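Long-range contact in RING finger protein unkempt homolog (Mus musculus, PDB 5ELK), which binds specific RNA sequences through clustered CCCH zinc fingers and represses translation, shaping the early morphology of cortical neurons: residues T7-K15 with T83-K93. Residues are numbered along the deposited sequence; the frame is centred on the assembly and turned at random.
Sequences TAYVLGNYK and TEQQFHPEIYK. With nucleotides of chain B.
Tyr14 and Phe87 form an offset stack that joins the chain just past helix 7-13, in one CCCH zinc finger, to the chain that leaves helix 82-86 and runs on into the last finger. From CB, which points toward residues 83-93, CG stands anti to the backbone N (chi1 -173°), which carries the ring over the Phe87 face. CD2 lies above the centre of that face, and CE2 comes within 3.3 Å of Phe87 CZ; the planes are inclined by 28°. At the Tyr14 edge CE2 meets the CG2 methyl of Thr83 at 3.9 Å. CZ and the tip reach the RNA: CZ is 3.7 Å and OH 3.0 Å from N2 of G5 of chain B, while OH hydrogen-bonds to Tyr30 O. C2 of G5 lies in the Phe87 ring plane, at its edge, with the amino N2 beside it. A leucine in place of Phe87 would probably leave the Tyr14 ring without its stacking partner and take the ring edge away from the G5 amino group. Next door, Gln86 NE2 donates a nearly straight hydrogen bond of 2.8 Å to O2 of U3 of chain B. On the helix side, Val10 CG1 wedges between Phe87 CE2 and Tyr92 OH. The next residue, Leu11, brings CD2 to 3.5 Å from Phe87 O and 4.1 Å from Pro89 CD.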
ATOM      1  N   THR A   7     -11.725   3.755  -4.397  1.00 39.24           N
ATOM      2  CA  THR A   7     -10.601   2.863  -4.617  1.00 40.42           C
ATOM      3  C   THR A   7      -9.622   3.360  -5.694  1.00 40.08           C
ATOM      4  O   THR A   7      -8.415   3.130  -5.598  1.00 38.46           O
ATOM      5  CB  THR A   7     -11.112   1.447  -4.929  1.00 39.76           C
ATOM      6  OG1 THR A   7     -11.924   1.484  -6.108  1.00 48.04           O
ATOM      7  CG2 THR A   7     -11.953   0.945  -3.762  1.00 29.59           C
ATOM      8  N   ALA A   8     -10.139   4.059  -6.701  1.00 42.72           N
ATOM      9  CA  ALA A   8      -9.295   4.543  -7.787  1.00 47.88           C
ATOM     10  C   ALA A   8      -8.286   5.574  -7.296  1.00 45.84           C
ATOM     11  O   ALA A   8      -7.201   5.696  -7.852  1.00 44.90           O
ATOM     12  CB  ALA A   8     -10.143   5.114  -8.902  1.00 37.23           C
ATOM     13  N   TYR A   9      -8.658   6.305  -6.248  1.00 42.10           N
ATOM     14  CA  TYR A   9      -7.827   7.364  -5.690  1.00 38.21           C
ATOM     15  C   TYR A   9      -6.802   6.760  -4.739  1.00 47.55           C
ATOM     16  O   TYR A   9      -5.647   7.218  -4.649  1.00 48.25           O
ATOM     17  CB  TYR A   9      -8.701   8.369  -4.938  1.00 54.75           C
ATOM     18  CG  TYR A   9      -7.959   9.595  -4.448  1.00 54.49           C
ATOM     19  CD1 TYR A   9      -7.792  10.705  -5.266  1.00 58.26           C
ATOM     20  CD2 TYR A   9      -7.428   9.646  -3.163  1.00 53.02           C
ATOM     21  CE1 TYR A   9      -7.115  11.828  -4.817  1.00 60.38           C
ATOM     22  CE2 TYR A   9      -6.750  10.763  -2.712  1.00 56.27           C
ATOM     23  CZ  TYR A   9      -6.598  11.849  -3.542  1.00 57.29           C
ATOM     24  OH  TYR A   9      -5.922  12.959  -3.094  1.00 61.21           O
ATOM     25  N   VAL A  10      -7.239   5.731  -4.020  1.00 36.78           N
ATOM     26  CA  VAL A  10      -6.357   4.994  -3.137  1.00 42.11           C
ATOM     27  C   VAL A  10      -5.211   4.460  -3.971  1.00 34.44           C
ATOM     28  O   VAL A  10      -4.041   4.606  -3.608  1.00 43.07           O
ATOM     29  CB  VAL A  10      -7.096   3.816  -2.478  1.00 44.03           C
ATOM     30  CG1 VAL A  10      -6.130   2.917  -1.692  1.00 41.64           C
ATOM     31  CG2 VAL A  10      -8.193   4.340  -1.583  1.00 41.57           C
ATOM     32  N   LEU A  11      -5.566   3.860  -5.103  1.00 31.68           N
ATOM     33  CA  LEU A  11      -4.591   3.262  -6.011  1.00 36.23           C
ATOM     34  C   LEU A  11      -3.540   4.260  -6.448  1.00 34.34           C
ATOM     35  O   LEU A  11      -2.357   3.942  -6.500  1.00 42.22           O
ATOM     36  CB  LEU A  11      -5.276   2.734  -7.263  1.00 36.75           C
ATOM     37  CG  LEU A  11      -4.802   1.393  -7.828  1.00 39.19           C
ATOM     38  CD1 LEU A  11      -5.222   1.303  -9.292  1.00 35.16           C
ATOM     39  CD2 LEU A  11      -3.298   1.124  -7.658  1.00 36.47           C
ATOM     40  N   GLY A  12      -3.971   5.476  -6.760  1.00 41.73           N
ATOM     41  CA  GLY A  12      -3.070   6.470  -7.310  1.00 46.99           C
ATOM     42  C   GLY A  12      -2.252   7.229  -6.285  1.00 42.69           C
ATOM     43  O   GLY A  12      -1.189   7.753  -6.617  1.00 48.47           O
ATOM     44  N   ASN A  13      -2.718   7.262  -5.039  1.00 38.90           N
ATOM     45  CA  ASN A  13      -2.189   8.210  -4.057  1.00 40.93           C
ATOM     46  C   ASN A  13      -1.828   7.650  -2.681  1.00 39.44           C
ATOM     47  O   ASN A  13      -1.087   8.288  -1.938  1.00 44.67           O
ATOM     48  CB  ASN A  13      -3.187   9.358  -3.881  1.00 47.71           C
ATOM     49  CG  ASN A  13      -3.568   9.995  -5.199  1.00 55.33           C
ATOM     50  OD1 ASN A  13      -4.748  10.048  -5.566  1.00 52.68           O
ATOM     51  ND2 ASN A  13      -2.565  10.473  -5.932  1.00 56.43           N
ATOM     52  N   TYR A  14      -2.343   6.473  -2.335  1.00 40.28           N
ATOM     53  CA  TYR A  14      -2.137   5.911  -0.999  1.00 40.79           C
ATOM     54  C   TYR A  14      -0.656   5.809  -0.599  1.00 37.48           C
ATOM     55  O   TYR A  14       0.127   5.143  -1.266  1.00 33.33           O
ATOM     56  CB  TYR A  14      -2.771   4.532  -0.922  1.00 37.74           C
ATOM     57  CG  TYR A  14      -2.761   3.926   0.459  1.00 35.38           C
ATOM     58  CD1 TYR A  14      -3.643   4.367   1.423  1.00 33.37           C
ATOM     59  CD2 TYR A  14      -1.890   2.904   0.793  1.00 35.44           C
ATOM     60  CE1 TYR A  14      -3.658   3.817   2.680  1.00 33.64           C
ATOM     61  CE2 TYR A  14      -1.900   2.344   2.063  1.00 32.39           C
ATOM     62  CZ  TYR A  14      -2.790   2.810   2.996  1.00 34.90           C
ATOM     63  OH  TYR A  14      -2.829   2.279   4.261  1.00 41.55           O
ATOM     64  N   LYS A  15      -0.305   6.459   0.510  1.00 37.69           N
ATOM     65  CA  LYS A  15       1.072   6.529   1.018  1.00 41.57           C
ATOM     66  C   LYS A  15       2.103   6.977  -0.011  1.00 37.76           C
ATOM     67  O   LYS A  15       3.248   6.539  -0.003  1.00 42.92           O
ATOM     68  CB  LYS A  15       1.469   5.208   1.669  1.00 42.27           C
ATOM     69  CG  LYS A  15       0.780   5.031   2.995  1.00 44.45           C
ATOM     70  CD  LYS A  15       1.017   3.674   3.590  1.00 48.23           C
ATOM     71  CE  LYS A  15       0.284   3.532   4.907  1.00 52.88           C
ATOM     72  NZ  LYS A  15       0.645   4.607   5.875  1.00 59.61           N
ATOM     73  N   THR A  83       3.735  -2.116   1.273  1.00 28.29           N
ATOM     74  CA  THR A  83       2.680  -1.249   0.798  1.00 38.76           C
ATOM     75  C   THR A  83       2.708  -1.126  -0.719  1.00 38.99           C
ATOM     76  O   THR A  83       1.655  -1.115  -1.362  1.00 35.47           O
ATOM     77  CB  THR A  83       2.771   0.135   1.420  1.00 39.44           C
ATOM     78  OG1 THR A  83       2.821  -0.001   2.845  1.00 37.19           O
ATOM     79  CG2 THR A  83       1.557   0.960   1.026  1.00 49.77           C
ATOM     80  N   GLU A  84       3.906  -1.030  -1.290  1.00 34.31           N
ATOM     81  CA  GLU A  84       4.037  -0.909  -2.737  1.00 34.43           C
ATOM     82  C   GLU A  84       3.505  -2.140  -3.437  1.00 32.91           C
ATOM     83  O   GLU A  84       2.982  -2.067  -4.547  1.00 28.37           O
ATOM     84  CB  GLU A  84       5.489  -0.684  -3.142  1.00 38.79           C
ATOM     85  CG  GLU A  84       5.907   0.756  -3.018  1.00 44.47           C
ATOM     86  CD  GLU A  84       7.129   1.089  -3.830  1.00 40.46           C
ATOM     87  OE1 GLU A  84       7.932   0.180  -4.135  1.00 37.88           O
ATOM     88  OE2 GLU A  84       7.273   2.272  -4.182  1.00 39.81           O
ATOM     89  N   GLN A  85       3.643  -3.283  -2.786  1.00 36.36           N
ATOM     90  CA  GLN A  85       3.170  -4.520  -3.374  1.00 31.44           C
ATOM     91  C   GLN A  85       1.651  -4.678  -3.201  1.00 29.22           C
ATOM     92  O   GLN A  85       0.936  -4.979  -4.153  1.00 23.03           O
ATOM     93  CB  GLN A  85       3.896  -5.698  -2.741  1.00 30.92           C
ATOM     94  CG  GLN A  85       3.539  -7.031  -3.346  1.00 34.35           C
ATOM     95  CD  GLN A  85       4.269  -8.180  -2.693  1.00 37.86           C
ATOM     96  OE1 GLN A  85       4.328  -8.276  -1.468  1.00 41.51           O
ATOM     97  NE2 GLN A  85       4.830  -9.064  -3.506  1.00 40.75           N
ATOM     98  N   GLN A  86       1.169  -4.473  -1.981  1.00 25.03           N
ATOM     99  CA  GLN A  86      -0.236  -4.689  -1.674  1.00 32.35           C
ATOM    100  C   GLN A  86      -1.125  -3.755  -2.485  1.00 34.31           C
ATOM    101  O   GLN A  86      -2.234  -4.123  -2.865  1.00 31.57           O
ATOM    102  CB  GLN A  86      -0.495  -4.511  -0.180  1.00 29.77           C
ATOM    103  CG  GLN A  86       0.059  -5.644   0.677  1.00 26.75           C
ATOM    104  CD  GLN A  86      -0.612  -5.748   2.028  1.00 32.73           C
ATOM    105  OE1 GLN A  86      -0.081  -5.285   3.033  1.00 42.59           O
ATOM    106  NE2 GLN A  86      -1.791  -6.360   2.060  1.00 33.23           N
ATOM    107  N   PHE A  87      -0.610  -2.569  -2.787  1.00 32.12           N
ATOM    108  CA  PHE A  87      -1.367  -1.580  -3.535  1.00 24.50           C
ATOM    109  C   PHE A  87      -0.831  -1.444  -4.945  1.00 33.16           C
ATOM    110  O   PHE A  87      -0.974  -0.400  -5.579  1.00 30.44           O
ATOM    111  CB  PHE A  87      -1.331  -0.250  -2.799  1.00 30.68           C
ATOM    112  CG  PHE A  87      -2.061  -0.287  -1.495  1.00 29.47           C
ATOM    113  CD1 PHE A  87      -1.433  -0.729  -0.352  1.00 29.35           C
ATOM    114  CD2 PHE A  87      -3.392   0.082  -1.418  1.00 36.84           C
ATOM    115  CE1 PHE A  87      -2.106  -0.778   0.841  1.00 33.53           C
ATOM    116  CE2 PHE A  87      -4.066   0.035  -0.220  1.00 31.19           C
ATOM    117  CZ  PHE A  87      -3.426  -0.394   0.907  1.00 33.02           C
ATOM    118  N   HIS A  88      -0.222  -2.511  -5.449  1.00 35.90           N
ATOM    119  CA  HIS A  88       0.188  -2.527  -6.838  1.00 30.86           C
ATOM    120  C   HIS A  88      -1.048  -2.730  -7.717  1.00 30.67           C
ATOM    121  O   HIS A  88      -1.927  -3.515  -7.367  1.00 41.15           O
ATOM    122  CB  HIS A  88       1.197  -3.640  -7.090  1.00 31.51           C
ATOM    123  CG  HIS A  88       1.885  -3.530  -8.410  1.00 34.41           C
ATOM    124  ND1 HIS A  88       1.383  -4.095  -9.568  1.00 36.74           N
ATOM    125  CD2 HIS A  88       3.027  -2.896  -8.772  1.00 41.43           C
ATOM    126  CE1 HIS A  88       2.192  -3.825 -10.573  1.00 41.42           C
ATOM    127  NE2 HIS A  88       3.197  -3.099 -10.121  1.00 42.05           N
ATOM    128  N   PRO A  89      -1.119  -2.033  -8.864  1.00 30.26           N
ATOM    129  CA  PRO A  89      -2.235  -2.174  -9.811  1.00 32.77           C
ATOM    130  C   PRO A  89      -2.666  -3.604 -10.123  1.00 29.14           C
ATOM    131  O   PRO A  89      -3.831  -3.814 -10.424  1.00 42.54           O
ATOM    132  CB  PRO A  89      -1.680  -1.527 -11.076  1.00 29.78           C
ATOM    133  CG  PRO A  89      -0.795  -0.453 -10.565  1.00 31.10           C
ATOM    134  CD  PRO A  89      -0.167  -1.001  -9.312  1.00 29.73           C
ATOM    135  N   GLU A  90      -1.740  -4.554 -10.058  1.00 31.77           N
ATOM    136  CA  GLU A  90      -2.008  -5.952 -10.401  1.00 35.95           C
ATOM    137  C   GLU A  90      -2.284  -6.809  -9.167  1.00 36.91           C
ATOM    138  O   GLU A  90      -2.639  -7.980  -9.283  1.00 48.30           O
ATOM    139  CB  GLU A  90      -0.821  -6.552 -11.154  1.00 38.84           C
ATOM    140  CG  GLU A  90      -0.490  -5.876 -12.463  1.00 51.38           C
ATOM    141  CD  GLU A  90       0.669  -6.549 -13.181  1.00 63.72           C
ATOM    142  OE1 GLU A  90       0.904  -6.227 -14.367  1.00 63.36           O
ATOM    143  OE2 GLU A  90       1.343  -7.399 -12.556  1.00 64.20           O
ATOM    144  N   ILE A  91      -2.129  -6.220  -7.990  1.00 34.91           N
ATOM    145  CA  ILE A  91      -2.280  -6.948  -6.733  1.00 33.92           C
ATOM    146  C   ILE A  91      -3.536  -6.457  -6.012  1.00 33.52           C
ATOM    147  O   ILE A  91      -4.249  -7.239  -5.381  1.00 27.55           O
ATOM    148  CB  ILE A  91      -1.047  -6.720  -5.810  1.00 29.92           C
ATOM    149  CG1 ILE A  91       0.250  -7.158  -6.507  1.00 35.43           C
ATOM    150  CG2 ILE A  91      -1.220  -7.425  -4.461  1.00 24.87           C
ATOM    151  CD1 ILE A  91       0.342  -8.648  -6.796  1.00 41.19           C
ATOM    152  N   TYR A  92      -3.779  -5.152  -6.122  1.00 22.77           N
ATOM    153  CA  TYR A  92      -4.759  -4.434  -5.318  1.00 26.36           C
ATOM    154  C   TYR A  92      -6.173  -4.926  -5.611  1.00 23.88           C
ATOM    155  O   TYR A  92      -6.586  -4.930  -6.755  1.00 28.45           O
ATOM    156  CB  TYR A  92      -4.640  -2.934  -5.609  1.00 23.77           C
ATOM    157  CG  TYR A  92      -5.587  -2.037  -4.837  1.00 25.22           C
ATOM    158  CD1 TYR A  92      -5.578  -1.999  -3.454  1.00 32.65           C
ATOM    159  CD2 TYR A  92      -6.485  -1.206  -5.501  1.00 31.13           C
ATOM    160  CE1 TYR A  92      -6.455  -1.168  -2.749  1.00 34.17           C
ATOM    161  CE2 TYR A  92      -7.352  -0.373  -4.803  1.00 28.51           C
ATOM    162  CZ  TYR A  92      -7.333  -0.352  -3.439  1.00 26.16           C
ATOM    163  OH  TYR A  92      -8.206   0.482  -2.765  1.00 38.01           O
ATOM    164  N   LYS A  93      -6.891  -5.348  -4.566  1.00 34.09           N
ATOM    165  CA  LYS A  93      -8.277  -5.849  -4.663  1.00 32.13           C
ATOM    166  C   LYS A  93      -8.419  -7.088  -5.540  1.00 40.36           C
ATOM    167  O   LYS A  93      -9.523  -7.406  -5.983  1.00 39.01           O
ATOM    168  CB  LYS A  93      -9.232  -4.769  -5.183  1.00 33.13           C
ATOM    169  CG  LYS A  93      -9.230  -3.488  -4.382  1.00 42.90           C
ATOM    170  CD  LYS A  93      -9.774  -3.713  -2.995  1.00 43.35           C
ATOM    171  CE  LYS A  93     -10.134  -2.412  -2.298  1.00 36.58           C
ATOM    172  NZ  LYS A  93     -10.794  -2.682  -0.991  1.00 40.27           N
TER
ATOM    173  P     U B   3       0.842 -12.831  -3.867  1.00 55.00           P
ATOM    174  OP1   U B   3       0.167 -13.851  -3.033  1.00 55.41           O
ATOM    175  OP2   U B   3       0.575 -12.725  -5.326  1.00 60.51           O
ATOM    176  O5'   U B   3       0.495 -11.420  -3.223  1.00 53.39           O
ATOM    177  C5'   U B   3       1.518 -10.480  -2.931  1.00 48.71           C
ATOM    178  C4'   U B   3       1.209  -9.728  -1.665  1.00 44.63           C
ATOM    179  O4'   U B   3       0.051  -8.871  -1.893  1.00 43.95           O
ATOM    180  C3'   U B   3       0.850 -10.613  -0.474  1.00 42.73           C
ATOM    181  O3'   U B   3       1.264  -9.962   0.730  1.00 42.59           O
ATOM    182  C2'   U B   3      -0.674 -10.641  -0.543  1.00 40.17           C
ATOM    183  O2'   U B   3      -1.315 -10.982   0.668  1.00 39.41           O
ATOM    184  C1'   U B   3      -0.972  -9.205  -0.971  1.00 38.20           C
ATOM    185  N1    U B   3      -2.285  -9.008  -1.614  1.00 44.50           N
ATOM    186  C2    U B   3      -3.006  -7.857  -1.307  1.00 42.07           C
ATOM    187  O2    U B   3      -2.601  -6.992  -0.541  1.00 37.73           O
ATOM    188  N3    U B   3      -4.230  -7.738  -1.932  1.00 41.04           N
ATOM    189  C4    U B   3      -4.808  -8.635  -2.802  1.00 41.52           C
ATOM    190  O4    U B   3      -5.921  -8.392  -3.278  1.00 39.94           O
ATOM    191  C5    U B   3      -4.002  -9.793  -3.062  1.00 44.70           C
ATOM    192  C6    U B   3      -2.804  -9.943  -2.478  1.00 40.36           C
ATOM    193  P     G B   5      -0.043  -9.205   8.451  1.00 50.04           P
ATOM    194  OP1   G B   5       1.172 -10.064   8.385  1.00 61.42           O
ATOM    195  OP2   G B   5      -1.001  -9.401   9.572  1.00 52.90           O
ATOM    196  O5'   G B   5       0.360  -7.663   8.484  1.00 51.51           O
ATOM    197  C5'   G B   5       1.562  -7.203   7.880  1.00 49.75           C
ATOM    198  C4'   G B   5       1.542  -5.708   7.673  1.00 51.71           C
ATOM    199  O4'   G B   5       0.698  -5.395   6.530  1.00 48.57           O
ATOM    200  C3'   G B   5       1.002  -4.884   8.846  1.00 57.13           C
ATOM    201  O3'   G B   5       1.724  -3.655   8.945  1.00 62.99           O
ATOM    202  C2'   G B   5      -0.435  -4.593   8.423  1.00 54.55           C
ATOM    203  O2'   G B   5      -0.991  -3.422   8.991  1.00 56.73           O
ATOM    204  C1'   G B   5      -0.293  -4.464   6.908  1.00 52.89           C
ATOM    205  N9    G B   5      -1.521  -4.772   6.166  1.00 49.96           N
ATOM    206  C8    G B   5      -2.140  -5.997   6.064  1.00 42.66           C
ATOM    207  N7    G B   5      -3.215  -5.958   5.331  1.00 35.68           N
ATOM    208  C5    G B   5      -3.318  -4.633   4.929  1.00 37.31           C
ATOM    209  C6    G B   5      -4.290  -3.991   4.116  1.00 31.85           C
ATOM    210  O6    G B   5      -5.283  -4.482   3.579  1.00 35.06           O
ATOM    211  N1    G B   5      -4.026  -2.638   3.957  1.00 29.74           N
ATOM    212  C2    G B   5      -2.946  -1.986   4.504  1.00 40.67           C
ATOM    213  N2    G B   5      -2.857  -0.677   4.230  1.00 38.65           N
ATOM    214  N3    G B   5      -2.029  -2.570   5.262  1.00 39.38           N
ATOM    215  C4    G B   5      -2.276  -3.887   5.431  1.00 41.92           C
ATOM    216  P     A B   4       1.599 -10.819   2.050  1.00 44.60           P
ATOM    217  OP1   A B   4       2.897 -10.349   2.611  1.00 61.42           O
ATOM    218  OP2   A B   4       1.410 -12.245   1.679  1.00 46.17           O
ATOM    219  O5'   A B   4       0.449 -10.445   3.093  1.00 42.11           O
ATOM    220  C5'   A B   4       0.349  -9.128   3.625  1.00 40.52           C
ATOM    221  C4'   A B   4      -0.630  -9.035   4.774  1.00 46.59           C
ATOM    222  O4'   A B   4      -1.988  -9.289   4.312  1.00 41.31           O
ATOM    223  C3'   A B   4      -0.407  -9.989   5.949  1.00 45.66           C
ATOM    224  O3'   A B   4      -0.902  -9.327   7.106  1.00 51.17           O
ATOM    225  C2'   A B   4      -1.370 -11.127   5.629  1.00 41.33           C
ATOM    226  O2'   A B   4      -1.724 -11.923   6.744  1.00 47.26           O
ATOM    227  C1'   A B   4      -2.559 -10.338   5.085  1.00 38.06           C
ATOM    228  N9    A B   4      -3.473 -11.085   4.220  1.00 40.80           N
ATOM    229  C8    A B   4      -3.152 -12.018   3.266  1.00 44.39           C
ATOM    230  N7    A B   4      -4.194 -12.477   2.616  1.00 43.60           N
ATOM    231  C5    A B   4      -5.279 -11.801   3.163  1.00 38.97           C
ATOM    232  C6    A B   4      -6.662 -11.854   2.886  1.00 37.97           C
ATOM    233  N6    A B   4      -7.197 -12.653   1.961  1.00 36.47           N
ATOM    234  N1    A B   4      -7.478 -11.043   3.607  1.00 34.34           N
ATOM    235  C2    A B   4      -6.922 -10.239   4.535  1.00 40.55           C
ATOM    236  N3    A B   4      -5.636 -10.100   4.883  1.00 37.53           N
ATOM    237  C4    A B   4      -4.848 -10.923   4.151  1.00 36.43           C
TER